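Local coordinates for phenol hydroxylase component phL (Pseudomonas stutzeri, PDB 3U52), which probably serves as the helical beta subunit of a bacterial multicomponent phenol hydroxylase, a diiron monooxygenase that adds oxygen to phenol and related aromatic compounds, at residues R77-G82 with Y257-R262; A138-D143 with Q151-T156; W263-M268 with S318-K323. All blocks are in the same frame, centred on the assembly; numbering follows the deposited sequence.

Contact 1 (R77-G82 with Y257-R262); sequences RQFYYG and YKESLR
Arg77 and Glu259 cross nearly at right angles, the arginine reaching out of the loop that leads into helix 81-105 and the glutamate projecting from the flank of helix 251-274. The arginine chain is bent at chi3 (-51°), which brings its end group over Phe79 while NH1 faces the carboxylate. NH1 of Arg77 gives Glu259 OE2 a hydrogen bond of 2.8 Å that is also a salt bridge. It is well short of straight, with an N-H...O angle of 139°: the oxygen lies near the guanidinium plane, but the donor comes from above the carboxylate plane, and the two flat groups are turned 65° apart. This is therefore a one-oxygen bridge, not a side-by-side pairing. Farther back, Arg77 CD rests 3.4 Å from Glu259 CG, a contact of methylene on methylene. Phe79 CD1 lies over the centre of the Arg77 guanidinium, 3.5 Å from its plane. The same ring stands perpendicular to the carboxylate, Phe79 CZ lying 3.7 Å from Glu259 OE1. A phenylalanine suits this place because it can lie against both groups and offers no polar atom that would compete for their bonds. Arg262, at the exposed margin, turns one face of its guanidinium toward the Arg77 backbone, and Arg262 NH1 lies 4.0 Å from Arg77 CG. Glu259 OE2 has its stronger partner in Arg88, so two arginines share this oxygen, and Asp75 takes Arg77 NH2. Arg88 belongs to helix 81-105, whose Tyr84 and Asn87 pack on Phe79, while Tyr155 of helix 147-175 touches the same phenylalanine.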
# COMPACT_ATOMS: atom_id res chain seq x y z
N ARG D 77 -10.14 5.33 21.57
CA ARG D 77 -8.98 5.20 20.67
C ARG D 77 -9.39 4.72 19.25
O ARG D 77 -8.61 4.82 18.31
CB ARG D 77 -7.97 4.21 21.28
CG ARG D 77 -7.47 4.52 22.70
CD ARG D 77 -6.87 3.24 23.31
NE ARG D 77 -7.77 2.08 23.21
CZ ARG D 77 -7.42 0.81 23.44
NH1 ARG D 77 -6.23 0.53 23.88
NH2 ARG D 77 -8.30 -0.18 23.26
N GLN D 78 -10.61 4.19 19.11
CA GLN D 78 -11.11 3.63 17.82
C GLN D 78 -10.21 2.52 17.23
O GLN D 78 -9.97 2.46 16.02
CB GLN D 78 -11.33 4.77 16.83
CG GLN D 78 -12.13 5.89 17.47
CD GLN D 78 -13.59 5.74 17.32
OE1 GLN D 78 -14.31 5.40 18.31
NE2 GLN D 78 -14.09 5.98 16.11
N PHE D 79 -9.72 1.64 18.09
CA PHE D 79 -8.87 0.57 17.67
C PHE D 79 -9.70 -0.57 17.04
O PHE D 79 -10.41 -1.28 17.72
CB PHE D 79 -8.08 0.01 18.87
CG PHE D 79 -6.84 0.79 19.23
CD1 PHE D 79 -6.03 0.33 20.28
CD2 PHE D 79 -6.46 1.96 18.58
CE1 PHE D 79 -4.86 1.05 20.65
CE2 PHE D 79 -5.30 2.67 18.96
CZ PHE D 79 -4.49 2.21 19.97
N TYR D 80 -9.59 -0.72 15.73
CA TYR D 80 -9.85 -2.01 15.08
C TYR D 80 -8.48 -2.61 14.95
O TYR D 80 -7.48 -1.95 15.34
CB TYR D 80 -10.60 -1.83 13.75
CG TYR D 80 -9.88 -0.92 12.79
CD1 TYR D 80 -9.12 -1.45 11.77
CD2 TYR D 80 -9.96 0.45 12.91
CE1 TYR D 80 -8.42 -0.63 10.90
CE2 TYR D 80 -9.29 1.27 12.03
CZ TYR D 80 -8.51 0.71 11.03
OH TYR D 80 -7.81 1.51 10.14
N TYR D 81 -8.38 -3.83 14.41
CA TYR D 81 -7.12 -4.56 14.43
C TYR D 81 -5.95 -3.76 13.83
O TYR D 81 -4.88 -3.69 14.42
CB TYR D 81 -7.24 -5.90 13.70
CG TYR D 81 -5.97 -6.68 13.69
CD1 TYR D 81 -5.68 -7.61 14.69
CD2 TYR D 81 -5.03 -6.51 12.66
CE1 TYR D 81 -4.53 -8.36 14.66
CE2 TYR D 81 -3.85 -7.29 12.63
CZ TYR D 81 -3.62 -8.19 13.64
OH TYR D 81 -2.50 -8.96 13.60
N GLY D 82 -6.13 -3.19 12.63
CA GLY D 82 -5.02 -2.51 11.99
C GLY D 82 -4.56 -1.27 12.76
O GLY D 82 -3.37 -0.99 12.77
N TYR D 257 -0.08 2.36 29.97
CA TYR D 257 -1.00 2.65 31.05
C TYR D 257 -1.80 3.88 30.80
O TYR D 257 -3.02 3.85 30.96
CB TYR D 257 -0.28 2.77 32.38
CG TYR D 257 -1.24 3.00 33.52
CD1 TYR D 257 -2.15 2.02 33.87
CD2 TYR D 257 -1.27 4.22 34.20
CE1 TYR D 257 -3.04 2.22 34.90
CE2 TYR D 257 -2.15 4.44 35.24
CZ TYR D 257 -3.04 3.41 35.59
OH TYR D 257 -3.94 3.56 36.58
N LYS D 258 -1.13 4.97 30.40
CA LYS D 258 -1.82 6.23 30.09
C LYS D 258 -2.90 6.05 29.03
O LYS D 258 -4.02 6.59 29.14
CB LYS D 258 -0.80 7.28 29.60
CG LYS D 258 0.06 7.82 30.74
CD LYS D 258 -0.88 8.52 31.80
CE LYS D 258 -0.60 8.11 33.28
NZ LYS D 258 0.19 9.13 34.05
N GLU D 259 -2.57 5.29 27.99
CA GLU D 259 -3.55 5.01 26.91
C GLU D 259 -4.71 4.14 27.42
O GLU D 259 -5.83 4.29 26.98
CB GLU D 259 -2.82 4.35 25.72
CG GLU D 259 -3.76 3.90 24.59
CD GLU D 259 -3.22 2.68 23.84
OE1 GLU D 259 -2.34 2.86 22.97
OE2 GLU D 259 -3.67 1.52 24.16
N SER D 260 -4.46 3.23 28.35
CA SER D 260 -5.46 2.26 28.76
C SER D 260 -6.55 2.90 29.62
O SER D 260 -7.68 2.46 29.64
CB SER D 260 -4.81 1.12 29.52
OG SER D 260 -4.51 1.54 30.84
N LEU D 261 -6.18 3.95 30.32
CA LEU D 261 -7.15 4.78 31.02
C LEU D 261 -8.25 5.31 30.09
O LEU D 261 -9.40 5.44 30.50
CB LEU D 261 -6.41 5.91 31.72
CG LEU D 261 -5.96 5.95 33.19
CD1 LEU D 261 -5.82 4.63 33.89
CD2 LEU D 261 -4.70 6.79 33.30
N ARG D 262 -7.94 5.56 28.82
CA ARG D 262 -8.99 6.04 27.91
C ARG D 262 -10.15 5.06 27.79
O ARG D 262 -11.30 5.44 28.01
CB ARG D 262 -8.41 6.40 26.53
CG ARG D 262 -7.40 7.56 26.60
CD ARG D 262 -7.03 8.02 25.21
NE ARG D 262 -8.15 8.66 24.53
CZ ARG D 262 -8.18 8.87 23.22
NH1 ARG D 262 -7.16 8.46 22.46
NH2 ARG D 262 -9.22 9.47 22.66

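Contact 2 (A138-D143 with Q151-T156); sequences AKIAGD and QMHIYT
The imidazole of His153 carries the CG2 methyl of Ile140 on one face, almost at its centre: the methyl carbon is 3.3 Å from the ring centroid and only 9° off the ring normal, a close CH-pi contact. Both nitrogens of the ring are bonded at its edge, ND1 to the carbonyl of Val149 one turn earlier and NE2 to the hydroxyl of Thr215 on helix 211-240, and Trp263 of helix 251-274 meets the imidazole edge-to-face. The CG2 branch of the isoleucine is anti to its own backbone N, which directs it at the ring, while the other branch passes the rim, with Ile140 CD1 3.8 Å from His153 CD2. Histidine suits a buried place of this kind, since it offers a flat face to an aliphatic group and polar atoms at its rim. A leucine in its place would probably leave the Thr215 hydroxyl and the Val149 carbonyl without this partner and take the flat seat from under the Ile140 methyl. The two segments form an antiparallel helical hairpin: helices 126-143 and 147-175 are joined by a short turn, and their axes here come within 7.8 Å at 159°. Ala141 lets them approach, because its methyl is small enough to sit against the opposing backbone, Ala141 CB lying 3.8 Å from Ile154 N and 4.1 Å from Ile154 CB. On the side of helix 126-143 turned from its hairpin partner, Lys139 and Asp143 form a salt bridge across one turn. Ile154 also packs on a side chain of another protein's chain.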
# COMPACT_ATOMS: atom_id res chain seq x y z
N ALA D 138 -8.18 -12.80 28.24
CA ALA D 138 -8.64 -13.84 27.33
C ALA D 138 -10.00 -14.40 27.72
O ALA D 138 -10.86 -14.62 26.84
CB ALA D 138 -7.62 -15.00 27.21
N LYS D 139 -10.18 -14.69 29.00
CA LYS D 139 -11.53 -15.07 29.51
C LYS D 139 -12.63 -14.06 29.13
O LYS D 139 -13.67 -14.44 28.59
CB LYS D 139 -11.47 -15.39 31.02
CG LYS D 139 -12.72 -16.05 31.68
CD LYS D 139 -13.49 -14.99 32.44
CE LYS D 139 -14.42 -15.50 33.60
NZ LYS D 139 -15.35 -16.54 33.18
N ILE D 140 -12.41 -12.77 29.39
CA ILE D 140 -13.43 -11.76 29.08
C ILE D 140 -13.67 -11.73 27.58
O ILE D 140 -14.82 -11.71 27.13
CB ILE D 140 -13.05 -10.35 29.67
CG1 ILE D 140 -12.91 -10.43 31.17
CG2 ILE D 140 -14.02 -9.23 29.29
CD1 ILE D 140 -11.85 -9.46 31.72
N ALA D 141 -12.60 -11.78 26.77
CA ALA D 141 -12.77 -11.65 25.33
C ALA D 141 -13.67 -12.80 24.80
O ALA D 141 -14.45 -12.64 23.81
CB ALA D 141 -11.42 -11.55 24.61
N GLY D 142 -13.60 -13.95 25.46
CA GLY D 142 -14.40 -15.10 25.10
C GLY D 142 -15.83 -15.02 25.63
O GLY D 142 -16.71 -15.70 25.08
N ASP D 143 -16.06 -14.26 26.70
CA ASP D 143 -17.39 -14.19 27.38
C ASP D 143 -18.28 -13.00 27.07
O ASP D 143 -19.50 -13.13 27.12
CB ASP D 143 -17.24 -14.24 28.91
CG ASP D 143 -16.91 -15.65 29.43
OD1 ASP D 143 -16.84 -16.58 28.62
OD2 ASP D 143 -16.76 -15.82 30.64
N GLN D 151 -13.18 -7.03 21.69
CA GLN D 151 -11.91 -6.67 21.04
C GLN D 151 -11.03 -5.86 22.00
O GLN D 151 -9.85 -6.02 22.00
CB GLN D 151 -12.10 -5.99 19.69
CG GLN D 151 -12.45 -4.54 19.73
CD GLN D 151 -12.55 -3.93 18.31
OE1 GLN D 151 -13.46 -3.14 18.02
NE2 GLN D 151 -11.61 -4.28 17.46
N MET D 152 -11.60 -5.01 22.84
CA MET D 152 -10.75 -4.21 23.75
C MET D 152 -10.06 -5.11 24.74
O MET D 152 -8.95 -4.87 25.17
CB MET D 152 -11.62 -3.19 24.49
CG MET D 152 -12.15 -2.06 23.58
SD MET D 152 -12.84 -0.69 24.59
CE MET D 152 -14.27 -1.36 25.41
N HIS D 153 -10.73 -6.20 25.12
CA HIS D 153 -10.09 -7.19 26.00
C HIS D 153 -9.03 -8.12 25.38
O HIS D 153 -8.02 -8.41 26.02
CB HIS D 153 -11.18 -7.97 26.77
CG HIS D 153 -11.91 -7.11 27.73
ND1 HIS D 153 -13.02 -6.39 27.37
CD2 HIS D 153 -11.67 -6.82 29.03
CE1 HIS D 153 -13.45 -5.70 28.42
NE2 HIS D 153 -12.65 -5.95 29.44
N ILE D 154 -9.20 -8.56 24.13
CA ILE D 154 -8.12 -9.31 23.51
C ILE D 154 -6.88 -8.41 23.28
O ILE D 154 -5.76 -8.85 23.51
CB ILE D 154 -8.51 -10.07 22.20
CG1 ILE D 154 -7.38 -11.04 21.80
CG2 ILE D 154 -8.72 -9.11 21.02
CD1 ILE D 154 -7.57 -12.48 22.17
N TYR D 155 -7.08 -7.16 22.85
CA TYR D 155 -5.94 -6.23 22.66
C TYR D 155 -5.19 -6.03 23.99
O TYR D 155 -3.96 -6.14 24.05
CB TYR D 155 -6.45 -4.86 22.15
CG TYR D 155 -7.10 -4.93 20.77
CD1 TYR D 155 -8.03 -3.98 20.37
CD2 TYR D 155 -6.74 -5.94 19.85
CE1 TYR D 155 -8.63 -4.05 19.09
CE2 TYR D 155 -7.33 -6.01 18.58
CZ TYR D 155 -8.26 -5.04 18.23
OH TYR D 155 -8.92 -5.10 17.04
N THR D 156 -5.92 -5.79 25.06
CA THR D 156 -5.27 -5.57 26.36
C THR D 156 -4.58 -6.86 26.89
O THR D 156 -3.48 -6.78 27.45
CB THR D 156 -6.21 -4.82 27.37
OG1 THR D 156 -5.40 -4.04 28.29
CG2 THR D 156 -7.05 -5.75 28.14

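Contact 3 (W263-M268 with S318-K323)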
# COMPACT_ATOMS: atom_id res chain seq x y z
N TRP D 263 -9.87 3.79 27.50
CA TRP D 263 -10.98 2.90 27.24
C TRP D 263 -11.57 2.35 28.53
O TRP D 263 -12.76 2.12 28.57
CB TRP D 263 -10.58 1.77 26.29
CG TRP D 263 -9.66 0.70 26.87
CD1 TRP D 263 -8.29 0.67 26.80
CD2 TRP D 263 -10.05 -0.53 27.53
NE1 TRP D 263 -7.81 -0.45 27.41
CE2 TRP D 263 -8.86 -1.21 27.86
CE3 TRP D 263 -11.29 -1.10 27.89
CZ2 TRP D 263 -8.87 -2.47 28.54
CZ3 TRP D 263 -11.31 -2.33 28.54
CH2 TRP D 263 -10.11 -2.99 28.87
N THR D 264 -10.74 2.11 29.57
CA THR D 264 -11.29 1.58 30.81
C THR D 264 -12.17 2.61 31.52
O THR D 264 -13.24 2.25 32.00
CB THR D 264 -10.24 1.03 31.79
OG1 THR D 264 -9.39 2.08 32.21
CG2 THR D 264 -9.40 -0.10 31.17
N ASN D 265 -11.78 3.88 31.56
CA ASN D 265 -12.72 4.94 31.99
C ASN D 265 -13.99 5.10 31.13
O ASN D 265 -15.07 5.29 31.69
CB ASN D 265 -12.02 6.30 32.10
CG ASN D 265 -11.02 6.36 33.24
OD1 ASN D 265 -11.05 5.54 34.15
ND2 ASN D 265 -10.15 7.38 33.22
N ALA D 266 -13.90 5.04 29.80
CA ALA D 266 -15.11 5.10 28.96
C ALA D 266 -16.06 3.89 29.24
O ALA D 266 -17.29 4.07 29.28
CB ALA D 266 -14.79 5.18 27.51
N MET D 267 -15.50 2.69 29.44
CA MET D 267 -16.32 1.53 29.74
C MET D 267 -17.00 1.65 31.13
O MET D 267 -18.21 1.42 31.24
CB MET D 267 -15.49 0.26 29.70
CG MET D 267 -16.28 -1.02 30.13
SD MET D 267 -15.19 -2.47 29.95
CE MET D 267 -14.12 -2.26 31.39
N MET D 268 -16.24 2.01 32.16
CA MET D 268 -16.83 2.32 33.48
C MET D 268 -17.91 3.41 33.43
O MET D 268 -18.95 3.24 34.03
CB MET D 268 -15.77 2.67 34.51
CG MET D 268 -14.97 1.46 35.03
SD MET D 268 -15.98 0.13 35.74
CE MET D 268 -16.42 0.92 37.31
N SER D 318 -9.23 6.23 44.12
CA SER D 318 -10.45 6.74 44.76
C SER D 318 -11.07 7.94 44.02
O SER D 318 -12.29 7.96 43.79
CB SER D 318 -10.18 7.13 46.21
OG SER D 318 -11.41 7.22 46.89
N ALA D 319 -10.21 8.90 43.66
CA ALA D 319 -10.58 10.11 42.91
C ALA D 319 -11.15 9.70 41.58
O ALA D 319 -12.17 10.25 41.14
CB ALA D 319 -9.38 11.02 42.70
N ARG D 320 -10.48 8.74 40.94
CA ARG D 320 -10.95 8.18 39.67
C ARG D 320 -12.34 7.55 39.81
O ARG D 320 -13.22 7.86 39.03
CB ARG D 320 -9.88 7.22 39.12
CG ARG D 320 -10.20 6.45 37.83
CD ARG D 320 -9.00 5.56 37.42
NE ARG D 320 -9.33 4.73 36.27
CZ ARG D 320 -8.60 3.70 35.83
NH1 ARG D 320 -7.48 3.37 36.46
NH2 ARG D 320 -9.00 3.02 34.77
N LEU D 321 -12.57 6.71 40.83
CA LEU D 321 -13.87 6.05 41.01
C LEU D 321 -15.02 7.04 41.29
O LEU D 321 -16.15 6.78 40.89
CB LEU D 321 -13.80 4.97 42.11
CG LEU D 321 -13.00 3.70 41.78
CD1 LEU D 321 -12.78 2.76 43.00
CD2 LEU D 321 -13.59 2.94 40.59
N LYS D 322 -14.72 8.15 41.96
CA LYS D 322 -15.69 9.23 42.22
C LYS D 322 -16.32 9.78 40.95
O LYS D 322 -17.49 10.13 40.97
CB LYS D 322 -15.09 10.36 43.04
CG LYS D 322 -15.25 10.14 44.53
CD LYS D 322 -14.48 11.15 45.38
CE LYS D 322 -14.60 10.77 46.85
NZ LYS D 322 -13.25 10.80 47.50
N LYS D 323 -15.56 9.83 39.86
CA LYS D 323 -16.11 10.20 38.55
C LYS D 323 -17.27 9.31 38.08
O LYS D 323 -18.12 9.75 37.31
CB LYS D 323 -15.02 10.18 37.47
CG LYS D 323 -14.03 11.34 37.56
CD LYS D 323 -12.91 11.17 36.48
CE LYS D 323 -12.24 12.53 36.10
NZ LYS D 323 -11.54 12.52 34.72
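Arg320 reaches across to Asn265 with a fully extended chain. CG is anti to the backbone N (chi1 176°) and every later bond as far as NE is also stretched, which lets one side chain span two segments whose nearest CA atoms, those of Asn265 and Arg320, are 8.5 Å apart. It is this extension, not the direction in which CB leaves the backbone, that carries the tip to the asparagine. Arg320 CG and CD both pass Asn265 OD1 at 3.9 Å, loosely alongside. Arg320 NE donates to Asn265 OD1 over 2.8 Å at 150°, approaching in the carbonyl plane on a lone pair, although the oxygen sits a little out of the guanidinium plane. Arg320 NH2 adds a weak second bond to Asn265 OD1 at 3.3 Å, and the guanidinium is turned 74° from the amide. Asparagine suits this place because a short side chain presents the carbonyl oxygen of a planar amide without adding a charge. Arg320 NH2 also lies 2.8 Å from Thr264 OG1, but at an angle too poor for a hydrogen bond; that hydroxyl bonds instead to the carbonyl of Ser260 one turn back in its own helix. At the other branch of the tip, Arg320 NH1 packs against Leu261. Ile220 of helix 211-240 touches both Thr264 and Arg320. The arrangement is a polar cross-link between helices 307-322 and 251-274, within an all-helical fold consistent with the beta subunit of a diiron hydroxylase.

Contact 2 is the buried one, made by close helix packing and an aromatic face, whereas contacts 1 and 3 are only partly buried and rely on arginines. Their chemistry differs: contact 1 pairs opposite charges, while contact 3 gives an arginine a neutral amide oxygen. Helix 251-274 serves both, with 257-262 followed directly by 263-268, and Arg320 of contact 3 also touches Tyr257, which lines a xenon pocket. Trp263 connects all three, lying against Arg77 of contact 1 and Met152, His153 and Thr156 of contact 2. Along the chain, contact 2 is nested within the loop closed by contact 1, and contact 3 comes after both.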